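Local structure of protease lasA (3IT5) at residues R60-C65 with A76-H81; G21-T26 with H120-L125; P31-D36 with G129-L134; S16-G21 with C170-L175; H81-Q86 with I106-C111. The protein cleaves the pentaglycine cross-links of staphylococcal cell walls as a secreted, zinc-dependent M23 endopeptidase and also takes part in the degradation of host elastin. All blocks are in the same frame, centred on the assembly; numbering follows the deposited sequence.

Contact 1 of 5, residues R60-C65 with A76-H81; sequences RVLSRC and ATNYYH
Cys65 meets Tyr80 and His81 just after a classic beta bulge at Leu62-Ser63 in strand 57-63, in the antiparallel sheet that carries the active site of this M23 peptidase. Leu62 and Ser63 both face Gln66 in the bulge. Strand 66-70 lies between strands 57-63 and 75-83 over most of their length, and no hydrogen bond joins residues 60-65 to residues 76-81.

The main side-chain contact is sulfur-aromatic. Cys65 SG lies 3.4 Å from Tyr80 CE1 and approaches the ring obliquely, 4.5 Å from the centroid of the Tyr80 ring and 59° off its normal. Tyr80 reaches it because CG stands anti to the backbone N (chi1 -169°), which swings the ring toward residue 65. The same sulfur is tied to Cys111 in a disulfide, while Tyr80 OH bonds to Gly113 O, so both partners are also held to the 111-113 region.

Leu62 adds only a distant touch, its CD1 4.3 Å from Asn78 OD1, an oxygen hydrogen-bonded to Arg68 NE.

Among the polar groups, Cys65 O stands 3.3 Å from His81 N at an angle too poor for a bond, and its backbone pairing is with Met82. Ser63-Cys65 form an ST turn, in which Cys65 N donates to Ser63 OG over 3.3 Å at 158°.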
# COMPACT_ATOMS: atom_id res chain seq x y z
N ARG A 60 8.63 -10.83 6.07
CA ARG A 60 9.78 -10.43 6.87
C ARG A 60 9.32 -9.31 7.79
O ARG A 60 8.86 -8.27 7.32
CB ARG A 60 10.93 -9.95 5.99
CG ARG A 60 12.12 -9.32 6.75
CD ARG A 60 12.97 -10.39 7.46
NE ARG A 60 14.30 -9.94 7.90
CZ ARG A 60 15.05 -9.01 7.31
NH1 ARG A 60 14.64 -8.39 6.21
NH2 ARG A 60 16.24 -8.71 7.81
N VAL A 61 9.42 -9.53 9.10
CA VAL A 61 9.19 -8.45 10.06
C VAL A 61 10.53 -7.75 10.31
O VAL A 61 11.37 -8.23 11.09
CB VAL A 61 8.53 -8.94 11.38
CG1 VAL A 61 8.28 -7.76 12.33
CG2 VAL A 61 7.21 -9.65 11.08
N LEU A 62 10.72 -6.63 9.62
CA LEU A 62 11.96 -5.85 9.69
C LEU A 62 12.08 -5.08 11.01
O LEU A 62 13.18 -4.84 11.49
CB LEU A 62 12.04 -4.89 8.50
CG LEU A 62 12.43 -5.53 7.16
CD1 LEU A 62 11.68 -4.91 5.98
CD2 LEU A 62 13.94 -5.46 6.94
N SER A 63 10.93 -4.71 11.58
CA SER A 63 10.86 -3.98 12.84
C SER A 63 9.41 -3.94 13.31
O SER A 63 8.51 -4.38 12.59
CB SER A 63 11.40 -2.56 12.67
OG SER A 63 10.49 -1.76 11.92
N ARG A 64 9.18 -3.39 14.50
CA ARG A 64 7.83 -3.23 15.06
C ARG A 64 6.88 -2.41 14.16
O ARG A 64 5.66 -2.45 14.33
CB ARG A 64 7.89 -2.61 16.47
CG ARG A 64 8.37 -1.16 16.54
CD ARG A 64 8.67 -0.72 17.98
NE ARG A 64 7.45 -0.46 18.74
CZ ARG A 64 6.99 0.75 19.04
NH1 ARG A 64 7.65 1.84 18.68
NH2 ARG A 64 5.86 0.87 19.73
N CYS A 65 7.46 -1.69 13.21
CA CYS A 65 6.68 -0.78 12.36
C CYS A 65 6.87 -0.99 10.85
O CYS A 65 6.43 -0.16 10.05
CB CYS A 65 6.99 0.67 12.75
SG CYS A 65 8.48 1.38 12.05
N ALA A 76 7.39 -7.99 -4.77
CA ALA A 76 7.24 -7.82 -3.33
C ALA A 76 6.52 -6.53 -2.99
O ALA A 76 6.50 -5.59 -3.77
CB ALA A 76 8.61 -7.87 -2.64
N THR A 77 5.94 -6.50 -1.80
CA THR A 77 5.31 -5.28 -1.31
C THR A 77 5.87 -4.89 0.05
O THR A 77 6.12 -5.75 0.90
CB THR A 77 3.77 -5.41 -1.27
OG1 THR A 77 3.40 -6.67 -0.69
CG2 THR A 77 3.19 -5.32 -2.68
N ASN A 78 6.07 -3.60 0.24
CA ASN A 78 6.54 -3.08 1.52
C ASN A 78 5.44 -2.32 2.26
O ASN A 78 4.60 -1.68 1.64
CB ASN A 78 7.76 -2.18 1.31
CG ASN A 78 8.65 -2.13 2.53
OD1 ASN A 78 9.39 -3.07 2.82
ND2 ASN A 78 8.59 -1.02 3.26
N TYR A 79 5.48 -2.40 3.58
CA TYR A 79 4.45 -1.83 4.44
C TYR A 79 5.14 -1.10 5.59
O TYR A 79 5.76 -1.72 6.45
CB TYR A 79 3.52 -2.92 4.99
CG TYR A 79 2.93 -3.81 3.92
CD1 TYR A 79 3.68 -4.85 3.35
CD2 TYR A 79 1.63 -3.61 3.46
CE1 TYR A 79 3.15 -5.66 2.36
CE2 TYR A 79 1.09 -4.42 2.48
CZ TYR A 79 1.85 -5.43 1.93
OH TYR A 79 1.31 -6.24 0.95
N TYR A 80 5.06 0.23 5.58
CA TYR A 80 5.70 1.04 6.61
C TYR A 80 4.64 1.83 7.37
O TYR A 80 3.49 1.92 6.93
CB TYR A 80 6.78 1.95 6.00
CG TYR A 80 7.68 2.64 7.02
CD1 TYR A 80 8.35 1.91 8.00
CD2 TYR A 80 7.86 4.02 6.99
CE1 TYR A 80 9.17 2.54 8.94
CE2 TYR A 80 8.69 4.66 7.92
CZ TYR A 80 9.33 3.92 8.88
OH TYR A 80 10.13 4.55 9.80
N HIS A 81 5.04 2.40 8.50
CA HIS A 81 4.12 3.01 9.46
C HIS A 81 3.14 1.97 10.02
O HIS A 81 1.95 2.22 10.16
CB HIS A 81 3.35 4.19 8.86
CG HIS A 81 4.21 5.23 8.21
ND1 HIS A 81 5.29 5.81 8.84
CD2 HIS A 81 4.12 5.83 7.00
CE1 HIS A 81 5.85 6.70 8.03
NE2 HIS A 81 5.15 6.73 6.91

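Contact 2 of 5, residues G21-T26 with H120-L125; sequences GAHSNT and HLHFSL. With ZN (zinc ion), chain E.
His23 and His122 meet through the zinc ion that they share, in the metal site characteristic of M23 peptidases, where the loop after strand 16-19 faces strand 121-127. Asp36 supplies the third protein ligand and a water the fourth position.

The tight part of the contact surrounds the metal. His23 NE2 and His122 ND1 each bind zinc at 2.2 Å, and the two rings meet rim to rim with their planes at 44°, neither lying over the other. Each ring is also gripped at its second nitrogen. His23 ND1 donates to Gly21 O over 2.7 Å, with that oxygen in the ring plane. His122 NE2 donates to Asn25 OD1 at 2.6 Å in a nearly straight bond; the oxygen lies near the plane of the imidazole, but the donor stands 39° out of the plane of the amide. Asn25 puts its oxygen there with CG anti to the backbone N (chi1 -164°). These second-shell bonds fix the rotation of both ligands and would probably make them stronger electron donors to the metal.

Packing is looser beyond Asn25, which is partly exposed, and the next residue, Thr26, is exposed. Ser124 OG, 3.2 Å from Asn25 OD1, has its stronger partner in Ser34.

At the other end of the site His120, inferred to be a catalytic proton donor or acceptor, does not touch the loop residues; its NE2 lies 2.8 Å from the zinc-bound water, which is at the edge of the ring and in its plane.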
# COMPACT_ATOMS: atom_id res chain seq x y z
N GLY A 21 -1.45 10.44 -3.56
CA GLY A 21 -0.64 10.36 -4.78
C GLY A 21 0.61 9.51 -4.66
O GLY A 21 1.21 9.40 -3.59
N ALA A 22 1.00 8.91 -5.79
CA ALA A 22 2.19 8.09 -5.86
C ALA A 22 3.45 8.90 -5.56
O ALA A 22 3.55 10.08 -5.91
CB ALA A 22 2.30 7.42 -7.23
N HIS A 23 4.40 8.25 -4.91
CA HIS A 23 5.65 8.89 -4.54
C HIS A 23 6.73 7.83 -4.36
O HIS A 23 6.43 6.63 -4.36
CB HIS A 23 5.49 9.73 -3.26
CG HIS A 23 4.81 9.01 -2.14
ND1 HIS A 23 3.44 8.82 -2.09
CD2 HIS A 23 5.30 8.44 -1.01
CE1 HIS A 23 3.13 8.16 -0.99
NE2 HIS A 23 4.24 7.93 -0.31
N SER A 24 7.97 8.28 -4.25
CA SER A 24 9.07 7.37 -3.96
C SER A 24 9.00 7.00 -2.49
O SER A 24 8.34 7.68 -1.70
CB SER A 24 10.42 8.01 -4.29
OG SER A 24 10.83 8.93 -3.29
N ASN A 25 9.65 5.90 -2.12
CA ASN A 25 9.71 5.45 -0.73
C ASN A 25 10.11 6.56 0.24
O ASN A 25 9.59 6.63 1.36
CB ASN A 25 10.69 4.28 -0.62
CG ASN A 25 10.54 3.51 0.68
OD1 ASN A 25 9.45 3.08 1.04
ND2 ASN A 25 11.66 3.30 1.37
N THR A 26 11.01 7.43 -0.21
CA THR A 26 11.51 8.55 0.59
C THR A 26 10.63 9.79 0.43
O THR A 26 10.78 10.77 1.17
CB THR A 26 12.95 8.92 0.19
OG1 THR A 26 12.98 9.32 -1.19
CG2 THR A 26 13.88 7.73 0.39
N HIS A 120 -1.38 6.76 8.69
CA HIS A 120 -1.58 6.22 7.35
C HIS A 120 -0.65 5.02 7.11
O HIS A 120 0.29 4.79 7.87
CB HIS A 120 -1.34 7.29 6.27
CG HIS A 120 0.09 7.73 6.15
ND1 HIS A 120 0.65 8.68 6.97
CD2 HIS A 120 1.08 7.35 5.30
CE1 HIS A 120 1.91 8.87 6.64
NE2 HIS A 120 2.20 8.07 5.63
N LEU A 121 -0.94 4.25 6.06
CA LEU A 121 -0.03 3.22 5.59
C LEU A 121 0.77 3.72 4.37
O LEU A 121 0.18 4.18 3.39
CB LEU A 121 -0.78 1.93 5.23
CG LEU A 121 -0.03 0.90 4.39
CD1 LEU A 121 1.02 0.14 5.20
CD2 LEU A 121 -1.00 -0.08 3.73
N HIS A 122 2.09 3.62 4.46
CA HIS A 122 2.98 3.83 3.32
C HIS A 122 3.28 2.46 2.70
O HIS A 122 3.82 1.58 3.36
CB HIS A 122 4.26 4.56 3.79
CG HIS A 122 5.37 4.58 2.79
ND1 HIS A 122 5.51 5.57 1.85
CD2 HIS A 122 6.42 3.74 2.61
CE1 HIS A 122 6.59 5.34 1.12
NE2 HIS A 122 7.16 4.23 1.55
N PHE A 123 2.90 2.29 1.44
CA PHE A 123 2.84 0.98 0.79
C PHE A 123 3.61 0.98 -0.53
O PHE A 123 3.27 1.74 -1.44
CB PHE A 123 1.37 0.59 0.61
CG PHE A 123 1.12 -0.55 -0.34
CD1 PHE A 123 1.37 -1.86 0.05
CD2 PHE A 123 0.60 -0.31 -1.61
CE1 PHE A 123 1.12 -2.92 -0.82
CE2 PHE A 123 0.34 -1.37 -2.49
CZ PHE A 123 0.61 -2.67 -2.10
N SER A 124 4.63 0.13 -0.64
CA SER A 124 5.58 0.18 -1.77
C SER A 124 5.66 -1.11 -2.60
O SER A 124 5.58 -2.21 -2.06
CB SER A 124 6.98 0.53 -1.27
OG SER A 124 6.96 1.66 -0.42
N LEU A 125 5.88 -0.94 -3.90
CA LEU A 125 6.04 -2.05 -4.83
C LEU A 125 7.51 -2.34 -5.11
O LEU A 125 8.27 -1.44 -5.50
CB LEU A 125 5.29 -1.77 -6.14
CG LEU A 125 5.20 -2.85 -7.23
CD1 LEU A 125 4.44 -4.08 -6.77
CD2 LEU A 125 4.56 -2.25 -8.48
ZN ZN E . 4.21 7.37 1.85
O HOH W 1 4.37 8.07 3.82

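Contact 3 of 5, residues P31-D36 with G129-L134; sequences PYSSFD and GAFVSL. With ZN (zinc ion), chain E.
The zinc site of this M23 fold draws one ligand, Asp36, from strand 34-38, which Pro31-Ser33 lead into, and residues 131-134 pack against that approach. The two segments are joined by one backbone hydrogen bond, Leu134 N to Tyr32 O, 3.1 Å long and nearly straight at 167°. Tyr32 is the centre of an inverse gamma turn, and the classic beta bulge that follows sets Ser33 and Ser34 both facing His23.

Leu134 is the main apolar partner. Its CG, anti to its own carbonyl carbon (chi1 -77°), is thereby set 3.4 Å from Ser33 O, and CD1 reaches on to the edge of the Phe35 ring, in its plane, 3.8 Å from CD2 of that ring. Phe35 also meets Phe160 edge-to-face. At the other end Pro31, which follows a cis peptide bond, lays its CB and CG along the backbone from Phe131 to Ser133. Between them Ser33 sits closely against residues 131-132: its CA makes a CH...O contact of 3.1 Å with Val132 O, and its CB lies 3.7 Å from Phe131 CB.

Ser33 OG hydrogen-bonds to Ser34 OG, which in turn bonds to Ser124 OG. A water accepts from Tyr32 N and also bonds to Ser133 OG, whose stronger partner is the backbone N of Gln135. Asp36 binds zinc through OD1 at 2.0 Å, while its OD2 is more distant at 2.8 Å from the metal.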
# COMPACT_ATOMS: atom_id res chain seq x y z
N PRO A 31 12.04 5.92 -8.62
CA PRO A 31 10.68 5.91 -9.17
C PRO A 31 9.54 6.09 -8.16
O PRO A 31 9.76 6.05 -6.95
CB PRO A 31 10.60 4.53 -9.82
CG PRO A 31 11.51 3.66 -8.98
CD PRO A 31 12.45 4.56 -8.21
N TYR A 32 8.32 6.26 -8.68
CA TYR A 32 7.13 6.44 -7.85
C TYR A 32 6.58 5.07 -7.44
O TYR A 32 5.60 4.57 -8.01
CB TYR A 32 6.08 7.28 -8.59
CG TYR A 32 6.49 8.71 -8.91
CD1 TYR A 32 7.77 9.19 -8.62
CD2 TYR A 32 5.60 9.58 -9.54
CE1 TYR A 32 8.14 10.49 -8.93
CE2 TYR A 32 5.96 10.88 -9.86
CZ TYR A 32 7.23 11.33 -9.56
OH TYR A 32 7.59 12.62 -9.88
N SER A 33 7.23 4.49 -6.44
CA SER A 33 7.00 3.11 -6.01
C SER A 33 5.88 2.95 -4.99
O SER A 33 5.43 1.83 -4.75
CB SER A 33 8.28 2.56 -5.38
OG SER A 33 8.55 3.24 -4.17
N SER A 34 5.46 4.05 -4.37
CA SER A 34 4.61 3.98 -3.18
C SER A 34 3.35 4.84 -3.28
O SER A 34 3.32 5.84 -4.00
CB SER A 34 5.40 4.39 -1.93
OG SER A 34 6.68 3.77 -1.88
N PHE A 35 2.32 4.43 -2.55
CA PHE A 35 1.19 5.31 -2.26
C PHE A 35 0.70 5.08 -0.84
O PHE A 35 0.85 3.98 -0.29
CB PHE A 35 0.06 5.17 -3.30
CG PHE A 35 -0.75 3.90 -3.19
CD1 PHE A 35 -1.88 3.84 -2.37
CD2 PHE A 35 -0.41 2.79 -3.95
CE1 PHE A 35 -2.64 2.68 -2.29
CE2 PHE A 35 -1.17 1.62 -3.88
CZ PHE A 35 -2.29 1.56 -3.04
N ASP A 36 0.16 6.12 -0.24
CA ASP A 36 -0.35 6.04 1.12
C ASP A 36 -1.85 5.81 1.09
O ASP A 36 -2.51 6.13 0.10
CB ASP A 36 -0.02 7.30 1.92
CG ASP A 36 1.47 7.61 1.92
OD1 ASP A 36 2.29 6.67 1.97
OD2 ASP A 36 1.82 8.81 1.88
N GLY A 129 13.94 -7.22 -4.61
CA GLY A 129 14.51 -6.43 -3.52
C GLY A 129 14.70 -4.94 -3.77
O GLY A 129 15.23 -4.24 -2.91
N ALA A 130 14.27 -4.46 -4.93
CA ALA A 130 14.36 -3.02 -5.23
C ALA A 130 12.98 -2.41 -5.51
O ALA A 130 12.09 -3.08 -6.03
CB ALA A 130 15.31 -2.76 -6.40
N PHE A 131 12.81 -1.14 -5.16
CA PHE A 131 11.56 -0.45 -5.42
C PHE A 131 11.40 -0.23 -6.92
O PHE A 131 12.39 0.03 -7.62
CB PHE A 131 11.50 0.90 -4.68
CG PHE A 131 11.51 0.77 -3.18
CD1 PHE A 131 12.67 1.00 -2.46
CD2 PHE A 131 10.35 0.43 -2.49
CE1 PHE A 131 12.69 0.90 -1.07
CE2 PHE A 131 10.35 0.31 -1.11
CZ PHE A 131 11.52 0.55 -0.40
N VAL A 132 10.17 -0.38 -7.41
CA VAL A 132 9.85 -0.23 -8.83
C VAL A 132 8.63 0.69 -9.02
O VAL A 132 7.88 0.93 -8.07
CB VAL A 132 9.59 -1.60 -9.53
CG1 VAL A 132 10.85 -2.46 -9.55
CG2 VAL A 132 8.44 -2.34 -8.85
N SER A 133 8.44 1.19 -10.24
CA SER A 133 7.34 2.10 -10.54
C SER A 133 5.97 1.43 -10.45
O SER A 133 5.78 0.32 -10.95
CB SER A 133 7.52 2.71 -11.94
OG SER A 133 6.38 3.47 -12.31
N LEU A 134 5.03 2.13 -9.83
CA LEU A 134 3.63 1.71 -9.79
C LEU A 134 2.90 1.88 -11.13
O LEU A 134 1.76 1.41 -11.27
CB LEU A 134 2.87 2.46 -8.68
CG LEU A 134 3.08 2.00 -7.23
CD1 LEU A 134 2.53 3.03 -6.27
CD2 LEU A 134 2.45 0.62 -6.98
ZN ZN E . 4.21 7.37 1.85
O HOH W 2 7.42 6.24 -11.43
O HOH W 1 4.37 8.07 3.82

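Contact 4 of 5, residues S16-G21 with C170-L175; sequences SWQPNG and CAFRPL
Trp17 O accepts the shortest polar bond of the contact, 2.8 Å from Leu175 N, with the donor 35° out of the carbonyl plane. It belongs to an antiparallel hydrogen-bonded pair, Trp17 with Leu175, whose side chains lie on the same face of the sheet. A second backbone bond, Phe172 N to Pro19 O at 2.9 Å, runs nearly along the C=O axis and ties the type II turn Cys170-Arg173 to Pro19. Ser16 CA adds a CH...O contact to Leu175 O.

The side chains fill in around these two bonds. Pro19 and Leu175 cross at about a right angle, CG of the proline 3.9 Å from CD2 of the leucine, and both also touch Phe160. The Phe172 ring folds back over the strand with CG anti to its carbonyl carbon (chi1 -56°). One face of it lies over Pro19 O and Asn20 CA, and Asn20 CB comes within 3.6 Å of Phe172 CZ. Gln18 OE1 approaches the edge of the same ring, its chain extended beyond CG alongside the turn. Farther out, Ser16 CB and Pro174 CB meet at 3.9 Å.

Asn20 turns its amide away from the turn, and its OD1 accepts from the backbone N of the zinc ligand Asp36. The disulfide Cys170-Cys155 lies on the side of the smaller, four-stranded sheet. Strand 16-19 runs between strand 175-176 and strand 34-38, antiparallel to both, while the packing of Pro19 and Leu175 on Phe160 of strand 159-162 joins this part of the main sheet to the smaller one.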
# COMPACT_ATOMS: atom_id res chain seq x y z
N SER A 16 -13.13 0.10 2.33
CA SER A 16 -12.66 1.19 1.48
C SER A 16 -11.79 2.18 2.25
O SER A 16 -12.20 2.72 3.28
CB SER A 16 -13.85 1.93 0.86
OG SER A 16 -14.71 1.05 0.16
N TRP A 17 -10.58 2.42 1.74
CA TRP A 17 -9.69 3.43 2.30
C TRP A 17 -9.41 4.51 1.26
O TRP A 17 -9.67 4.31 0.07
CB TRP A 17 -8.35 2.81 2.72
CG TRP A 17 -8.40 1.98 3.97
CD1 TRP A 17 -9.50 1.55 4.65
CD2 TRP A 17 -7.27 1.43 4.66
NE1 TRP A 17 -9.13 0.79 5.73
CE2 TRP A 17 -7.77 0.69 5.76
CE3 TRP A 17 -5.88 1.49 4.46
CZ2 TRP A 17 -6.93 0.03 6.65
CZ3 TRP A 17 -5.05 0.82 5.34
CH2 TRP A 17 -5.58 0.10 6.43
N GLN A 18 -8.89 5.65 1.72
CA GLN A 18 -8.52 6.76 0.85
C GLN A 18 -7.02 6.77 0.54
O GLN A 18 -6.20 6.98 1.44
CB GLN A 18 -8.87 8.10 1.50
CG GLN A 18 -10.34 8.33 1.78
CD GLN A 18 -10.55 9.64 2.51
OE1 GLN A 18 -9.80 10.60 2.32
NE2 GLN A 18 -11.57 9.70 3.36
N PRO A 19 -6.65 6.56 -0.74
CA PRO A 19 -5.23 6.65 -1.10
C PRO A 19 -4.80 8.08 -1.44
O PRO A 19 -5.64 8.92 -1.76
CB PRO A 19 -5.14 5.77 -2.35
CG PRO A 19 -6.51 5.90 -3.00
CD PRO A 19 -7.50 6.23 -1.90
N ASN A 20 -3.50 8.35 -1.35
CA ASN A 20 -2.94 9.61 -1.81
C ASN A 20 -2.07 9.38 -3.05
O ASN A 20 -1.95 8.25 -3.52
CB ASN A 20 -2.18 10.34 -0.68
CG ASN A 20 -0.76 9.81 -0.48
OD1 ASN A 20 -0.40 8.73 -0.96
ND2 ASN A 20 0.05 10.57 0.26
N GLY A 21 -1.45 10.44 -3.56
CA GLY A 21 -0.64 10.36 -4.78
C GLY A 21 0.61 9.51 -4.66
O GLY A 21 1.21 9.40 -3.59
N CYS A 170 -10.25 8.69 -7.84
CA CYS A 170 -9.34 9.78 -7.48
C CYS A 170 -8.69 9.59 -6.11
O CYS A 170 -9.18 8.83 -5.27
CB CYS A 170 -10.08 11.12 -7.52
SG CYS A 170 -10.91 11.50 -9.10
N ALA A 171 -7.57 10.28 -5.91
CA ALA A 171 -6.95 10.37 -4.59
C ALA A 171 -7.94 11.04 -3.64
O ALA A 171 -8.69 11.93 -4.04
CB ALA A 171 -5.67 11.17 -4.66
N PHE A 172 -7.94 10.57 -2.39
CA PHE A 172 -8.78 11.10 -1.31
C PHE A 172 -10.29 10.86 -1.48
O PHE A 172 -11.12 11.60 -0.95
CB PHE A 172 -8.45 12.57 -1.02
CG PHE A 172 -6.99 12.80 -0.68
CD1 PHE A 172 -6.22 13.66 -1.45
CD2 PHE A 172 -6.40 12.14 0.39
CE1 PHE A 172 -4.87 13.87 -1.15
CE2 PHE A 172 -5.05 12.34 0.69
CZ PHE A 172 -4.29 13.21 -0.08
N ARG A 173 -10.63 9.81 -2.23
CA ARG A 173 -11.99 9.24 -2.22
C ARG A 173 -11.92 7.79 -1.76
O ARG A 173 -10.89 7.14 -1.92
CB ARG A 173 -12.65 9.35 -3.60
CG ARG A 173 -13.46 10.63 -3.81
CD ARG A 173 -12.59 11.76 -4.32
NE ARG A 173 -13.36 12.96 -4.66
CZ ARG A 173 -12.92 13.95 -5.44
NH1 ARG A 173 -11.70 13.89 -5.97
NH2 ARG A 173 -13.69 14.99 -5.69
N PRO A 174 -13.02 7.27 -1.17
CA PRO A 174 -13.04 5.88 -0.72
C PRO A 174 -12.82 4.92 -1.89
O PRO A 174 -13.53 5.00 -2.89
CB PRO A 174 -14.45 5.70 -0.15
CG PRO A 174 -14.88 7.09 0.23
CD PRO A 174 -14.27 7.97 -0.81
N LEU A 175 -11.84 4.03 -1.75
CA LEU A 175 -11.52 3.07 -2.80
C LEU A 175 -11.89 1.66 -2.35
O LEU A 175 -11.18 1.05 -1.54
CB LEU A 175 -10.02 3.16 -3.16
CG LEU A 175 -9.51 2.43 -4.41
CD1 LEU A 175 -10.19 2.97 -5.66
CD2 LEU A 175 -7.99 2.57 -4.52

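Contact 5 of 5, residues H81-Q86 with I106-C111; sequences HMDQIQ and INTALC
The His81 imidazole is met at its edge by Ala109 O and Leu110 CD2, both near the ring plane, while Tyr80 CD2 lies over one face, toward the rim. The ring of His120 meets it as well. His81 ND1 donates to Ala109 O over 2.7 Å in an almost straight bond of 170°; the oxygen is only 2° out of the ring plane, though the donor is tilted 31° from the plane of the carbonyl. This bond holds the ring in its rotation, with NE2 on the side away from the short helix 106-109. Leu110 runs side by side with the histidine, its CD2 3.6 Å from His81 CE1.

Farther along, Thr108 crosses Asp83 at about a right angle. Its methyl CG2, anti to the backbone N, touches Asp83 OD1 at 3.4 Å and Met82 O at 3.6 Å, whereas its hydroxyl bonds to Asn105.

The last residues of helix 106-109 thus meet residues 81-83, a helix carbonyl accepting from the histidine. His81 is inferred to be a proton donor or acceptor of the M23 active site, beside His120 and the zinc ligand His122.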
# COMPACT_ATOMS: atom_id res chain seq x y z
N HIS A 81 5.04 2.40 8.50
CA HIS A 81 4.12 3.01 9.46
C HIS A 81 3.14 1.97 10.02
O HIS A 81 1.95 2.22 10.16
CB HIS A 81 3.35 4.19 8.86
CG HIS A 81 4.21 5.23 8.21
ND1 HIS A 81 5.29 5.81 8.84
CD2 HIS A 81 4.12 5.83 7.00
CE1 HIS A 81 5.85 6.70 8.03
NE2 HIS A 81 5.15 6.73 6.91
N MET A 82 3.67 0.78 10.32
CA MET A 82 2.89 -0.32 10.86
C MET A 82 2.92 -0.33 12.38
O MET A 82 3.76 0.32 13.00
CB MET A 82 3.40 -1.66 10.33
CG MET A 82 3.22 -1.88 8.84
SD MET A 82 1.49 -2.06 8.36
CE MET A 82 1.02 -3.57 9.22
N ASP A 83 1.98 -1.07 12.98
CA ASP A 83 1.93 -1.26 14.42
C ASP A 83 1.24 -2.59 14.69
O ASP A 83 0.56 -3.13 13.81
CB ASP A 83 1.17 -0.10 15.08
CG ASP A 83 1.29 -0.10 16.61
OD1 ASP A 83 2.24 -0.70 17.16
OD2 ASP A 83 0.42 0.52 17.26
N GLN A 84 1.44 -3.13 15.89
CA GLN A 84 0.73 -4.33 16.34
C GLN A 84 0.86 -5.47 15.33
O GLN A 84 -0.13 -6.13 14.96
CB GLN A 84 -0.74 -3.99 16.65
CG GLN A 84 -0.92 -2.88 17.70
CD GLN A 84 -2.37 -2.50 17.94
OE1 GLN A 84 -3.29 -3.27 17.67
NE2 GLN A 84 -2.58 -1.29 18.46
N ILE A 85 2.09 -5.70 14.88
CA ILE A 85 2.39 -6.73 13.89
C ILE A 85 2.03 -8.12 14.41
O ILE A 85 2.47 -8.54 15.48
CB ILE A 85 3.86 -6.67 13.41
CG1 ILE A 85 4.16 -5.27 12.84
CG2 ILE A 85 4.13 -7.76 12.37
CD1 ILE A 85 5.55 -5.12 12.22
N GLN A 86 1.18 -8.81 13.65
CA GLN A 86 0.67 -10.10 14.06
C GLN A 86 1.11 -11.24 13.14
O GLN A 86 0.49 -12.30 13.09
CB GLN A 86 -0.85 -10.06 14.22
CG GLN A 86 -1.63 -9.72 12.96
CD GLN A 86 -3.11 -9.97 13.13
OE1 GLN A 86 -3.74 -9.45 14.05
NE2 GLN A 86 -3.69 -10.76 12.23
N ILE A 106 2.80 8.71 16.42
CA ILE A 106 3.96 9.08 15.61
C ILE A 106 5.23 8.33 16.02
O ILE A 106 6.14 8.12 15.22
CB ILE A 106 4.20 10.62 15.64
CG1 ILE A 106 5.01 11.06 14.41
CG2 ILE A 106 4.87 11.05 16.96
CD1 ILE A 106 4.94 12.56 14.12
N ASN A 107 5.28 7.93 17.29
CA ASN A 107 6.44 7.29 17.88
C ASN A 107 6.69 5.94 17.21
O ASN A 107 7.80 5.66 16.74
CB ASN A 107 6.24 7.14 19.39
CG ASN A 107 5.52 8.34 20.01
OD1 ASN A 107 4.39 8.68 19.62
ND2 ASN A 107 6.16 8.99 20.96
N THR A 108 5.65 5.12 17.18
CA THR A 108 5.70 3.84 16.49
C THR A 108 5.75 4.06 14.98
O THR A 108 6.55 3.44 14.29
CB THR A 108 4.51 2.94 16.87
OG1 THR A 108 4.44 2.85 18.30
CG2 THR A 108 4.67 1.55 16.28
N ALA A 109 4.92 4.99 14.49
CA ALA A 109 4.85 5.33 13.07
C ALA A 109 6.21 5.59 12.43
O ALA A 109 6.41 5.33 11.23
CB ALA A 109 3.93 6.53 12.86
N LEU A 110 7.15 6.08 13.23
CA LEU A 110 8.47 6.41 12.72
C LEU A 110 9.56 5.68 13.50
O LEU A 110 10.57 6.27 13.87
CB LEU A 110 8.69 7.94 12.74
CG LEU A 110 7.66 8.80 11.99
CD1 LEU A 110 7.84 10.26 12.36
CD2 LEU A 110 7.73 8.62 10.47
N CYS A 111 9.36 4.38 13.73
CA CYS A 111 10.36 3.54 14.42
C CYS A 111 11.68 3.46 13.66
O CYS A 111 12.75 3.27 14.26
CB CYS A 111 9.79 2.14 14.71
SG CYS A 111 9.96 0.91 13.37

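Contacts 2 and 3 together build the zinc site: their centres are 7 Å apart and both touch the metal. Contact 4, its centre about 17 Å from that of contact 3, reaches the site along strand 16-19, the neighbour of strand 34-38. Contacts 1 and 5 lie on the same side of the chain's centre, contact 1 opposite contact 4, and they share His81. That residue brings them to the active centre, its CD2 3.3 Å from His120 NE2 of contact 2, with the side chain about 5 Å from zinc. Strands 75-83 and 121-127 join contact 1 to contact 2, with Asn78 N 2.7 Å from Ser124 O and Tyr80 N 2.9 Å from His122 O.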